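Long-range contacts in purine nucleoside phosphorylase (PDB 5TBS), which probably catalyses the reversible phosphorolysis of purine nucleosides such as inosine and guanosine, releasing the free purine base and ribose 1-phosphate: residues A[117-122]-A[216-221]; A[129-134]-A[240-245]. All blocks are in the same frame, centred on the assembly; numbering follows the deposited sequence.

Contact 1 (A[117-122]-A[216-221]); sequences NLAGGI and CDVVGM. With ADE (adenine), chain B.
G120 and V219 face each other as an antiparallel hydrogen-bonded pair: G120 N reaches V219 O at 2.8 Å, and V219 N returns to G120 O at 3.0 Å. The next bond, from I122 N to D217 O (2.8 Å), comes in from above the carbonyl plane, 41° out of it, where 117-122 has just left its strand and 216-221 has not yet entered its own. G120 O also takes a CA-H contact from V218. On the side of V218 its CG1, anti to the backbone N (chi1 177°), is pressed to 3.3 Å from A119 CB, closer than normal contact; small A119 and beta-branched V218 are what can meet there. On the other face V219 CG1 meets I122 CD1 at 4.1 Å, the two apolar chains crossing at a slant, while helix 205-213 covers both.

The adenine lies over this second face. G120 CA comes to 3.5 Å from its N6, a closeness that a residue without a side chain permits. M221, extended beyond CG, brings its CE to 3.7 Å from C8, and F161 of a neighbouring subunit packs on this methionine. One water ties L118 and M221 to the base, donating to L118 O while accepting from M221 N and from adenine N9.

Further out, D217 starts away from the pairing, and its carboxylate is held by OD2 accepting from V193 N and OD1 from N123 ND2. This antiparallel pairing within the mixed sheet of the phosphorylase superfamily lines the adenine pocket with G120 and M221, consistent with the base site of a purine nucleoside phosphorylase.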
# COMPACT_ATOMS: atom_id res chain seq x y z
N ASN A 117 18.13 13.71 -4.04
CA ASN A 117 17.63 13.17 -2.77
C ASN A 117 18.78 12.45 -2.05
O ASN A 117 19.83 12.19 -2.64
CB ASN A 117 16.43 12.19 -2.96
CG ASN A 117 16.77 10.95 -3.83
OD1 ASN A 117 17.62 10.16 -3.47
ND2 ASN A 117 16.10 10.79 -4.96
N LEU A 118 18.54 12.14 -0.76
CA LEU A 118 19.35 11.22 0.04
C LEU A 118 18.66 9.85 0.07
O LEU A 118 17.44 9.79 0.17
CB LEU A 118 19.48 11.74 1.47
CG LEU A 118 20.45 12.85 1.89
CD1 LEU A 118 21.89 12.46 1.62
CD2 LEU A 118 20.13 14.15 1.28
N ALA A 119 19.45 8.76 0.03
CA ALA A 119 18.88 7.42 -0.09
C ALA A 119 19.81 6.38 0.53
O ALA A 119 21.00 6.64 0.78
CB ALA A 119 18.59 7.08 -1.58
N GLY A 120 19.26 5.20 0.82
CA GLY A 120 20.09 4.10 1.32
C GLY A 120 20.59 3.23 0.17
O GLY A 120 19.89 3.01 -0.81
N GLY A 121 21.83 2.75 0.28
CA GLY A 121 22.39 1.85 -0.72
C GLY A 121 22.04 0.39 -0.46
O GLY A 121 22.18 -0.10 0.67
N ILE A 122 21.60 -0.31 -1.51
CA ILE A 122 21.31 -1.76 -1.44
C ILE A 122 22.36 -2.56 -2.21
O ILE A 122 22.92 -3.53 -1.70
CB ILE A 122 19.89 -2.05 -1.97
CG1 ILE A 122 18.86 -1.21 -1.22
CG2 ILE A 122 19.58 -3.57 -1.91
CD1 ILE A 122 18.63 -1.72 0.27
N CYS A 216 16.62 -4.15 -6.49
CA CYS A 216 16.70 -2.72 -6.21
C CYS A 216 18.14 -2.36 -5.86
O CYS A 216 18.82 -3.11 -5.17
CB CYS A 216 15.79 -2.33 -5.06
SG CYS A 216 14.05 -2.80 -5.36
N ASP A 217 18.59 -1.21 -6.35
CA ASP A 217 19.96 -0.77 -6.07
C ASP A 217 20.00 0.26 -4.95
O ASP A 217 20.99 0.33 -4.21
CB ASP A 217 20.59 -0.15 -7.33
CG ASP A 217 20.67 -1.17 -8.51
OD1 ASP A 217 21.37 -2.19 -8.36
OD2 ASP A 217 20.05 -0.93 -9.58
N VAL A 218 18.94 1.06 -4.82
CA VAL A 218 18.88 2.18 -3.88
C VAL A 218 17.45 2.22 -3.34
O VAL A 218 16.52 1.81 -4.02
CB VAL A 218 19.24 3.50 -4.60
CG1 VAL A 218 19.12 4.64 -3.71
CG2 VAL A 218 20.64 3.43 -5.11
N VAL A 219 17.26 2.73 -2.12
CA VAL A 219 15.90 2.89 -1.57
C VAL A 219 15.76 4.27 -0.92
O VAL A 219 16.66 4.72 -0.21
CB VAL A 219 15.56 1.76 -0.55
CG1 VAL A 219 16.59 1.76 0.64
CG2 VAL A 219 14.07 1.91 -0.02
N GLY A 220 14.63 4.94 -1.14
CA GLY A 220 14.41 6.20 -0.45
C GLY A 220 12.92 6.51 -0.33
O GLY A 220 12.07 5.72 -0.75
N MET A 221 12.62 7.72 0.21
CA MET A 221 11.27 8.12 0.65
C MET A 221 10.68 9.27 -0.16
O MET A 221 9.68 9.88 0.27
CB MET A 221 11.29 8.51 2.14
CG MET A 221 11.77 7.43 3.10
SD MET A 221 11.84 8.03 4.82
CE MET A 221 12.89 6.75 5.52
N9 ADE B . 15.84 7.04 2.95
C8 ADE B . 15.46 5.74 3.11
N7 ADE B . 16.42 4.97 3.58
C5 ADE B . 17.49 5.83 3.76
C6 ADE B . 18.83 5.63 4.25
N6 ADE B . 19.29 4.44 4.68
N1 ADE B . 19.64 6.71 4.30
C2 ADE B . 19.17 7.90 3.88
N3 ADE B . 17.96 8.21 3.39
C4 ADE B . 17.15 7.12 3.37
O HOH W 1 15.00 9.11 1.46

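Contact 2 (A[129-134]-A[240-245]); sequences GDFVLI and VSLIAN. With ADE (adenine), chain B.
I243 carries its CG1 anti to the carbonyl carbon, and V132 CG2 lies 3.8 Å from I243 CD1 where the two chains meet obliquely. L242 takes the other choice, CG anti to the backbone N (chi1 172°), and its second turn carries CD1 back over the neighbouring strand to F131 CE1 at 3.7 Å. These groups clothe an antiparallel pair in the central mixed sheet of the phosphorylase fold, strand 131-139 beside strand 236-246.

F131 with L242 and L133 with V240 are non-hydrogen-bonded pairs on one face, where F131, V240 and L242 pack against helix 259-283, while L133 meets V189; W276 meets the F131 ring with planes at about 60°. L133 CD2 and V240 CG2 run alongside each other there, 3.8 Å apart. Between these pairs V132 and S241 exchange backbone bonds, V132 N to S241 O at 2.8 Å and S241 N to V132 O at 2.9 Å. Their side chains share the face of I243, which V218 also covers. A serine is tolerated in this apolar layer because its hydroxyl is bonded to N117 OD1, while I134 CD1 packs against the same OG.

Toward the turn, I243 N gives D130 O a nearly straight bond, and G129 N answers to I243 O at 2.8 Å. G129 has a positive phi of 91°, where a CB would press on the preceding carbonyl, hence glycine. D130 fixes the start of the strand by its OD2, which accepts from K127 N. Strand 236-246 then runs on to the base: adenine N6 donates to N245 OD1 at 2.9 Å, while N245 ND2 is held by D250 OD2.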
# COMPACT_ATOMS: atom_id res chain seq x y z
N GLY A 129 28.58 8.35 0.35
CA GLY A 129 29.14 9.44 -0.43
C GLY A 129 29.09 9.24 -1.94
O GLY A 129 29.48 10.15 -2.68
N ASP A 130 28.63 8.08 -2.42
CA ASP A 130 28.50 7.88 -3.87
C ASP A 130 27.22 8.53 -4.40
O ASP A 130 26.28 8.84 -3.66
CB ASP A 130 28.46 6.38 -4.21
CG ASP A 130 29.82 5.67 -4.07
OD1 ASP A 130 30.87 6.32 -3.82
OD2 ASP A 130 29.82 4.42 -4.21
N PHE A 131 27.16 8.73 -5.71
CA PHE A 131 25.97 9.25 -6.38
C PHE A 131 25.38 8.17 -7.29
O PHE A 131 26.13 7.45 -7.95
CB PHE A 131 26.32 10.47 -7.26
CG PHE A 131 26.91 11.63 -6.51
CD1 PHE A 131 26.13 12.40 -5.64
CD2 PHE A 131 28.25 11.97 -6.68
CE1 PHE A 131 26.68 13.49 -4.95
CE2 PHE A 131 28.82 13.05 -6.00
CZ PHE A 131 28.04 13.82 -5.13
N VAL A 132 24.06 8.10 -7.38
CA VAL A 132 23.39 7.18 -8.30
C VAL A 132 22.47 7.96 -9.24
O VAL A 132 21.53 8.62 -8.79
CB VAL A 132 22.60 6.07 -7.57
CG1 VAL A 132 21.94 5.15 -8.58
CG2 VAL A 132 23.52 5.28 -6.62
N LEU A 133 22.73 7.85 -10.55
CA LEU A 133 21.83 8.31 -11.59
C LEU A 133 20.70 7.30 -11.72
O LEU A 133 20.93 6.14 -12.06
CB LEU A 133 22.57 8.46 -12.93
CG LEU A 133 23.83 9.35 -12.96
CD1 LEU A 133 24.61 9.34 -14.33
CD2 LEU A 133 23.48 10.80 -12.62
N ILE A 134 19.48 7.74 -11.42
CA ILE A 134 18.34 6.82 -11.39
C ILE A 134 17.89 6.49 -12.81
O ILE A 134 17.63 7.38 -13.62
CB ILE A 134 17.22 7.45 -10.56
CG1 ILE A 134 17.72 7.59 -9.10
CG2 ILE A 134 15.96 6.58 -10.63
CD1 ILE A 134 16.76 8.39 -8.22
N VAL A 240 19.01 12.26 -9.16
CA VAL A 240 20.27 11.73 -8.62
C VAL A 240 20.07 11.49 -7.13
O VAL A 240 19.54 12.37 -6.43
CB VAL A 240 21.44 12.71 -8.86
CG1 VAL A 240 22.77 12.14 -8.28
CG2 VAL A 240 21.56 13.07 -10.32
N SER A 241 20.48 10.30 -6.65
CA SER A 241 20.51 9.99 -5.22
C SER A 241 21.93 10.09 -4.66
O SER A 241 22.89 9.59 -5.27
CB SER A 241 19.97 8.57 -4.97
OG SER A 241 18.56 8.45 -5.10
N LEU A 242 22.07 10.71 -3.49
CA LEU A 242 23.33 10.69 -2.74
C LEU A 242 23.20 9.58 -1.69
O LEU A 242 22.26 9.60 -0.89
CB LEU A 242 23.59 12.04 -2.06
CG LEU A 242 24.77 12.14 -1.08
CD1 LEU A 242 26.04 11.70 -1.78
CD2 LEU A 242 24.93 13.59 -0.53
N ILE A 243 24.12 8.61 -1.72
CA ILE A 243 24.07 7.43 -0.85
C ILE A 243 24.61 7.76 0.54
O ILE A 243 25.79 8.10 0.70
CB ILE A 243 24.87 6.27 -1.47
CG1 ILE A 243 24.34 5.92 -2.88
CG2 ILE A 243 24.90 5.08 -0.49
CD1 ILE A 243 22.80 5.62 -2.93
N ALA A 244 23.76 7.63 1.56
CA ALA A 244 24.17 7.91 2.95
C ALA A 244 24.92 6.75 3.61
O ALA A 244 25.78 6.96 4.48
CB ALA A 244 22.94 8.26 3.81
N ASN A 245 24.61 5.52 3.25
CA ASN A 245 25.11 4.33 3.93
C ASN A 245 24.75 3.17 3.01
O ASN A 245 23.89 3.31 2.13
CB ASN A 245 24.48 4.13 5.31
CG ASN A 245 23.00 3.66 5.21
OD1 ASN A 245 22.17 4.32 4.60
ND2 ASN A 245 22.69 2.51 5.80
N9 ADE B . 15.84 7.04 2.95
C8 ADE B . 15.46 5.74 3.11
N7 ADE B . 16.42 4.97 3.58
C5 ADE B . 17.49 5.83 3.76
C6 ADE B . 18.83 5.63 4.25
N6 ADE B . 19.29 4.44 4.68
N1 ADE B . 19.64 6.71 4.30
C2 ADE B . 19.17 7.90 3.88
N3 ADE B . 17.96 8.21 3.39
C4 ADE B . 17.15 7.12 3.37

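From the N terminus, strand 112-121 supplies the first segment of contact 1, and the chain soon turns back as strand 131-139 to give the first of contact 2. Some eighty residues of helices, loops and strand 189-196 pass before 216-221 closes contact 1; strand 236-246 follows and closes contact 2. The two closures therefore cross rather than nest, with centres about 7 Å apart. Strand 236-246 lies parallel to 112-121 and antiparallel to 131-139, which joins both contacts in one sheet: N117 O is probably bonded to L242 N at 2.8 Å, and V218 CG2 packs on V132 CG2 at 3.7 Å. Both contacts reach the same adenine.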